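Local structure of N-acetyl-beta-D glucosaminidase (Rhizomucor miehei CAU432, 4ZM6) at residues F539-V553 and K583-F597. The protein probably removes terminal N-acetylglucosamine residues as a family 3 glycoside hydrolase and also carries a GCN5-related glucosamine N-acetyltransferase region that binds acetyl-CoA. Residues are numbered along the deposited sequence; the frame is centred on the assembly and turned at random.
Sequences FIVDDYRNDDDLDHV and KHKVARDSQGKIVGF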
# COMPACT_ATOMS: atom_id res chain seq x y z
N PHE A 539 -14.33 -13.37 7.65
CA PHE A 539 -14.48 -13.07 6.24
C PHE A 539 -13.48 -11.98 5.90
O PHE A 539 -13.22 -11.09 6.71
CB PHE A 539 -15.91 -12.64 5.95
CG PHE A 539 -16.93 -13.66 6.35
CD1 PHE A 539 -17.23 -14.72 5.51
CD2 PHE A 539 -17.58 -13.57 7.57
CE1 PHE A 539 -18.17 -15.67 5.87
CE2 PHE A 539 -18.52 -14.52 7.94
CZ PHE A 539 -18.81 -15.57 7.09
N ILE A 540 -12.90 -12.07 4.71
CA ILE A 540 -11.85 -11.14 4.31
C ILE A 540 -12.23 -10.45 2.99
O ILE A 540 -12.82 -11.07 2.10
CB ILE A 540 -10.47 -11.83 4.26
CG1 ILE A 540 -9.35 -10.81 4.04
CG2 ILE A 540 -10.44 -12.92 3.18
CD1 ILE A 540 -9.21 -9.76 5.13
N VAL A 541 -11.88 -9.17 2.90
CA VAL A 541 -12.24 -8.32 1.78
C VAL A 541 -11.07 -8.15 0.82
O VAL A 541 -10.04 -7.59 1.18
CB VAL A 541 -12.69 -6.94 2.31
CG1 VAL A 541 -12.90 -5.96 1.16
CG2 VAL A 541 -13.96 -7.09 3.13
N ASP A 542 -11.23 -8.66 -0.40
CA ASP A 542 -10.25 -8.48 -1.47
C ASP A 542 -10.78 -7.51 -2.52
O ASP A 542 -11.96 -7.20 -2.56
CB ASP A 542 -9.97 -9.81 -2.18
CG ASP A 542 -9.23 -10.79 -1.30
OD1 ASP A 542 -8.27 -10.38 -0.62
OD2 ASP A 542 -9.61 -11.98 -1.32
N ASP A 543 -9.87 -7.07 -3.39
CA ASP A 543 -10.25 -6.32 -4.57
C ASP A 543 -10.99 -7.23 -5.54
O ASP A 543 -10.61 -8.39 -5.72
CB ASP A 543 -9.03 -5.71 -5.25
CG ASP A 543 -8.42 -4.57 -4.45
OD1 ASP A 543 -9.19 -3.74 -3.94
OD2 ASP A 543 -7.18 -4.51 -4.34
N TYR A 544 -12.05 -6.71 -6.13
CA TYR A 544 -12.81 -7.43 -7.14
C TYR A 544 -11.95 -7.59 -8.39
O TYR A 544 -11.33 -6.63 -8.86
CB TYR A 544 -14.11 -6.66 -7.44
CG TYR A 544 -14.86 -7.13 -8.67
CD1 TYR A 544 -15.55 -8.34 -8.68
CD2 TYR A 544 -14.92 -6.33 -9.82
CE1 TYR A 544 -16.25 -8.75 -9.80
CE2 TYR A 544 -15.62 -6.74 -10.93
CZ TYR A 544 -16.28 -7.95 -10.92
OH TYR A 544 -16.97 -8.35 -12.04
N ARG A 545 -11.89 -8.82 -8.91
CA ARG A 545 -11.20 -9.12 -10.16
C ARG A 545 -12.24 -9.64 -11.14
O ARG A 545 -12.75 -10.76 -10.99
CB ARG A 545 -10.11 -10.18 -9.95
CG ARG A 545 -9.03 -9.77 -8.95
CD ARG A 545 -7.86 -10.76 -8.95
NE ARG A 545 -8.28 -12.15 -8.69
CZ ARG A 545 -8.47 -12.69 -7.49
NH1 ARG A 545 -8.31 -11.98 -6.37
NH2 ARG A 545 -8.84 -13.96 -7.39
N ASN A 546 -12.57 -8.82 -12.13
CA ASN A 546 -13.65 -9.15 -13.06
C ASN A 546 -13.43 -10.45 -13.85
O ASN A 546 -14.40 -11.17 -14.14
CB ASN A 546 -13.96 -7.97 -13.99
CG ASN A 546 -12.82 -7.65 -14.94
OD1 ASN A 546 -11.68 -7.47 -14.53
ND2 ASN A 546 -13.14 -7.56 -16.23
N ASP A 547 -12.18 -10.79 -14.16
CA ASP A 547 -11.89 -12.04 -14.86
C ASP A 547 -12.28 -13.27 -14.06
O ASP A 547 -12.78 -14.25 -14.62
CB ASP A 547 -10.41 -12.11 -15.25
CG ASP A 547 -10.03 -11.10 -16.33
OD1 ASP A 547 -10.91 -10.66 -17.11
OD2 ASP A 547 -8.83 -10.74 -16.41
N ASP A 548 -12.08 -13.23 -12.74
CA ASP A 548 -12.32 -14.38 -11.87
C ASP A 548 -13.67 -14.35 -11.15
O ASP A 548 -14.26 -15.40 -10.89
CB ASP A 548 -11.21 -14.47 -10.82
CG ASP A 548 -9.84 -14.62 -11.44
OD1 ASP A 548 -9.71 -15.38 -12.43
OD2 ASP A 548 -8.88 -13.98 -10.95
N ASP A 549 -14.17 -13.16 -10.82
CA ASP A 549 -15.29 -13.01 -9.89
C ASP A 549 -16.65 -12.69 -10.53
O ASP A 549 -17.68 -12.71 -9.84
CB ASP A 549 -14.96 -11.91 -8.87
CG ASP A 549 -13.66 -12.18 -8.12
OD1 ASP A 549 -13.26 -13.36 -8.00
OD2 ASP A 549 -13.05 -11.19 -7.65
N LEU A 550 -16.66 -12.39 -11.82
CA LEU A 550 -17.88 -11.91 -12.49
C LEU A 550 -19.01 -12.95 -12.46
O LEU A 550 -20.16 -12.60 -12.19
CB LEU A 550 -17.57 -11.49 -13.93
CG LEU A 550 -18.76 -11.06 -14.80
CD1 LEU A 550 -19.51 -9.90 -14.17
CD2 LEU A 550 -18.29 -10.72 -16.21
N ASP A 551 -18.69 -14.21 -12.75
CA ASP A 551 -19.71 -15.27 -12.76
C ASP A 551 -20.35 -15.43 -11.39
O ASP A 551 -21.56 -15.61 -11.29
CB ASP A 551 -19.12 -16.61 -13.21
CG ASP A 551 -18.89 -16.67 -14.70
OD1 ASP A 551 -19.85 -16.45 -15.46
OD2 ASP A 551 -17.74 -16.95 -15.10
N HIS A 552 -19.54 -15.36 -10.34
CA HIS A 552 -20.04 -15.49 -8.98
C HIS A 552 -20.89 -14.31 -8.56
O HIS A 552 -21.95 -14.50 -7.95
CB HIS A 552 -18.88 -15.67 -8.01
CG HIS A 552 -18.23 -17.01 -8.11
ND1 HIS A 552 -16.87 -17.18 -8.32
CD2 HIS A 552 -18.76 -18.26 -8.07
CE1 HIS A 552 -16.59 -18.46 -8.38
NE2 HIS A 552 -17.72 -19.14 -8.23
N VAL A 553 -20.43 -13.11 -8.88
CA VAL A 553 -21.20 -11.90 -8.60
C VAL A 553 -22.53 -11.93 -9.34
O VAL A 553 -23.56 -11.53 -8.78
CB VAL A 553 -20.41 -10.64 -8.98
CG1 VAL A 553 -21.32 -9.42 -9.04
CG2 VAL A 553 -19.28 -10.41 -7.99
N LYS A 583 -13.78 1.29 -7.44
CA LYS A 583 -13.12 0.46 -6.46
C LYS A 583 -14.12 -0.54 -5.90
O LYS A 583 -14.81 -0.25 -4.93
CB LYS A 583 -12.50 1.31 -5.34
CG LYS A 583 -11.69 0.50 -4.35
CD LYS A 583 -10.38 -0.00 -4.94
CE LYS A 583 -9.26 1.00 -4.72
NZ LYS A 583 -7.99 0.57 -5.37
N HIS A 584 -14.20 -1.70 -6.54
CA HIS A 584 -15.11 -2.76 -6.12
C HIS A 584 -14.38 -3.80 -5.29
O HIS A 584 -13.19 -4.04 -5.50
CB HIS A 584 -15.75 -3.43 -7.34
CG HIS A 584 -16.28 -2.46 -8.34
ND1 HIS A 584 -16.48 -2.79 -9.66
CD2 HIS A 584 -16.61 -1.16 -8.23
CE1 HIS A 584 -16.94 -1.74 -10.31
NE2 HIS A 584 -17.03 -0.73 -9.46
N LYS A 585 -15.09 -4.40 -4.34
CA LYS A 585 -14.51 -5.37 -3.42
C LYS A 585 -15.46 -6.56 -3.28
O LYS A 585 -16.67 -6.40 -3.42
CB LYS A 585 -14.30 -4.75 -2.04
CG LYS A 585 -13.67 -3.37 -2.00
CD LYS A 585 -12.15 -3.46 -1.93
CE LYS A 585 -11.53 -2.11 -1.62
NZ LYS A 585 -10.06 -2.16 -1.78
N VAL A 586 -14.90 -7.72 -2.98
CA VAL A 586 -15.71 -8.90 -2.64
C VAL A 586 -15.34 -9.36 -1.24
O VAL A 586 -14.28 -9.00 -0.72
CB VAL A 586 -15.52 -10.06 -3.65
CG1 VAL A 586 -15.87 -9.61 -5.06
CG2 VAL A 586 -14.10 -10.62 -3.61
N ALA A 587 -16.21 -10.14 -0.62
CA ALA A 587 -15.90 -10.76 0.67
C ALA A 587 -15.83 -12.28 0.49
O ALA A 587 -16.70 -12.87 -0.15
CB ALA A 587 -16.94 -10.39 1.72
N ARG A 588 -14.79 -12.89 1.04
CA ARG A 588 -14.57 -14.33 0.92
C ARG A 588 -14.47 -14.98 2.30
O ARG A 588 -13.91 -14.39 3.22
CB ARG A 588 -13.27 -14.62 0.17
CG ARG A 588 -13.20 -14.12 -1.26
CD ARG A 588 -11.87 -14.51 -1.89
NE ARG A 588 -11.54 -13.70 -3.07
CZ ARG A 588 -11.85 -13.99 -4.33
NH1 ARG A 588 -12.53 -15.09 -4.63
NH2 ARG A 588 -11.49 -13.17 -5.31
N ASP A 589 -14.97 -16.20 2.43
CA ASP A 589 -14.73 -17.00 3.64
C ASP A 589 -13.31 -17.57 3.61
O ASP A 589 -12.54 -17.32 2.67
CB ASP A 589 -15.80 -18.09 3.84
CG ASP A 589 -15.82 -19.12 2.72
OD1 ASP A 589 -14.77 -19.38 2.10
OD2 ASP A 589 -16.90 -19.70 2.48
N SER A 590 -12.95 -18.34 4.64
CA SER A 590 -11.62 -18.96 4.74
C SER A 590 -11.26 -19.84 3.54
O SER A 590 -10.08 -19.99 3.22
CB SER A 590 -11.54 -19.79 6.02
OG SER A 590 -12.63 -20.70 6.09
N GLN A 591 -12.27 -20.41 2.89
CA GLN A 591 -12.09 -21.25 1.69
C GLN A 591 -12.16 -20.49 0.36
O GLN A 591 -12.25 -21.11 -0.71
CB GLN A 591 -13.12 -22.38 1.70
CG GLN A 591 -12.96 -23.34 2.86
CD GLN A 591 -14.03 -24.42 2.88
OE1 GLN A 591 -15.21 -24.13 2.74
NE2 GLN A 591 -13.61 -25.67 3.06
N GLY A 592 -12.13 -19.15 0.41
CA GLY A 592 -12.07 -18.32 -0.80
C GLY A 592 -13.37 -18.19 -1.57
O GLY A 592 -13.38 -17.65 -2.68
N LYS A 593 -14.46 -18.67 -0.99
CA LYS A 593 -15.76 -18.61 -1.65
C LYS A 593 -16.35 -17.23 -1.43
O LYS A 593 -16.38 -16.73 -0.31
CB LYS A 593 -16.69 -19.68 -1.09
CG LYS A 593 -18.10 -19.63 -1.64
CD LYS A 593 -18.94 -20.71 -0.98
CE LYS A 593 -20.39 -20.31 -0.85
NZ LYS A 593 -20.96 -20.88 0.39
N ILE A 594 -16.83 -16.63 -2.51
CA ILE A 594 -17.36 -15.27 -2.47
C ILE A 594 -18.73 -15.28 -1.79
O ILE A 594 -19.61 -16.06 -2.17
CB ILE A 594 -17.44 -14.66 -3.89
CG1 ILE A 594 -16.02 -14.50 -4.45
CG2 ILE A 594 -18.18 -13.33 -3.87
CD1 ILE A 594 -15.95 -13.95 -5.86
N VAL A 595 -18.88 -14.44 -0.78
CA VAL A 595 -20.11 -14.37 0.01
C VAL A 595 -20.80 -13.01 -0.05
O VAL A 595 -22.01 -12.92 0.13
CB VAL A 595 -19.86 -14.78 1.48
CG1 VAL A 595 -19.55 -16.26 1.55
CG2 VAL A 595 -18.74 -13.96 2.11
N GLY A 596 -20.03 -11.95 -0.29
CA GLY A 596 -20.61 -10.62 -0.48
C GLY A 596 -19.84 -9.79 -1.49
O GLY A 596 -18.67 -10.07 -1.80
N PHE A 597 -20.49 -8.74 -1.98
CA PHE A 597 -19.91 -7.86 -2.98
C PHE A 597 -20.31 -6.42 -2.71
O PHE A 597 -21.43 -6.16 -2.27
CB PHE A 597 -20.37 -8.30 -4.38
CG PHE A 597 -20.03 -7.33 -5.47
CD1 PHE A 597 -18.78 -7.34 -6.05
CD2 PHE A 597 -20.97 -6.40 -5.90
CE1 PHE A 597 -18.46 -6.44 -7.05
CE2 PHE A 597 -20.65 -5.49 -6.89
CZ PHE A 597 -19.40 -5.51 -7.47
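Ile540 pairs with Arg588 and Asp542 with Val586 as hydrogen-bonded antiparallel pairs, Ile540 N reaching Arg588 O at 2.9 Å; Val541 and Ala587 make the non-hydrogen-bonded pair between them. Past the Asp543-Lys585 pair, Tyr544 N still bonds to His584 O.

Charged groups tie strand and helix together. The Arg588 chain runs extended from CG to NE (chi2 -179°), placing its guanidinium between two acids: NE donates close to the guanidinium plane, over a bent bond, to the anti lone pair of Asp542 OD2, 3.1 Å away, while NH2 meets Asp549 OD1 at 3.2 Å on the syn side but 25° out of the carboxylate plane. Asp542 OD2 also binds Arg258 of the second subunit, so this network reaches the dimer interface. The second oxygen of Asp549, OD2, takes the backbone N of Arg545 at 2.9 Å and so fastens the start of helix 546-561. The Arg545 guanidinium, its NE held by Asp548 OD2, lies close to that of Arg588 without bonding to it. Separately, Lys585 NZ makes a salt bridge to Asp543 OD1 (2.8 Å).

Phe597 turns its edge to a face of Tyr544, planes 75° apart. Val553 CG1 sits over a face of the Phe597 ring, and Ile594 CD1 packs on His552 CB; separately, Phe539 CD1 packs on Val595 CG2.

Strand 540-543 is the outermost strand, within this chain, of the mixed GNAT sheet, beside 585-588 and then 594-605. Helix 546-561 lies over the face carrying Val586 and Arg588, with helix 569-577 touching Phe597; helix 627-642 packs on Val541 and Ala587 from the other, and Phe539 lies close to acetyl-CoA-binding Lys625.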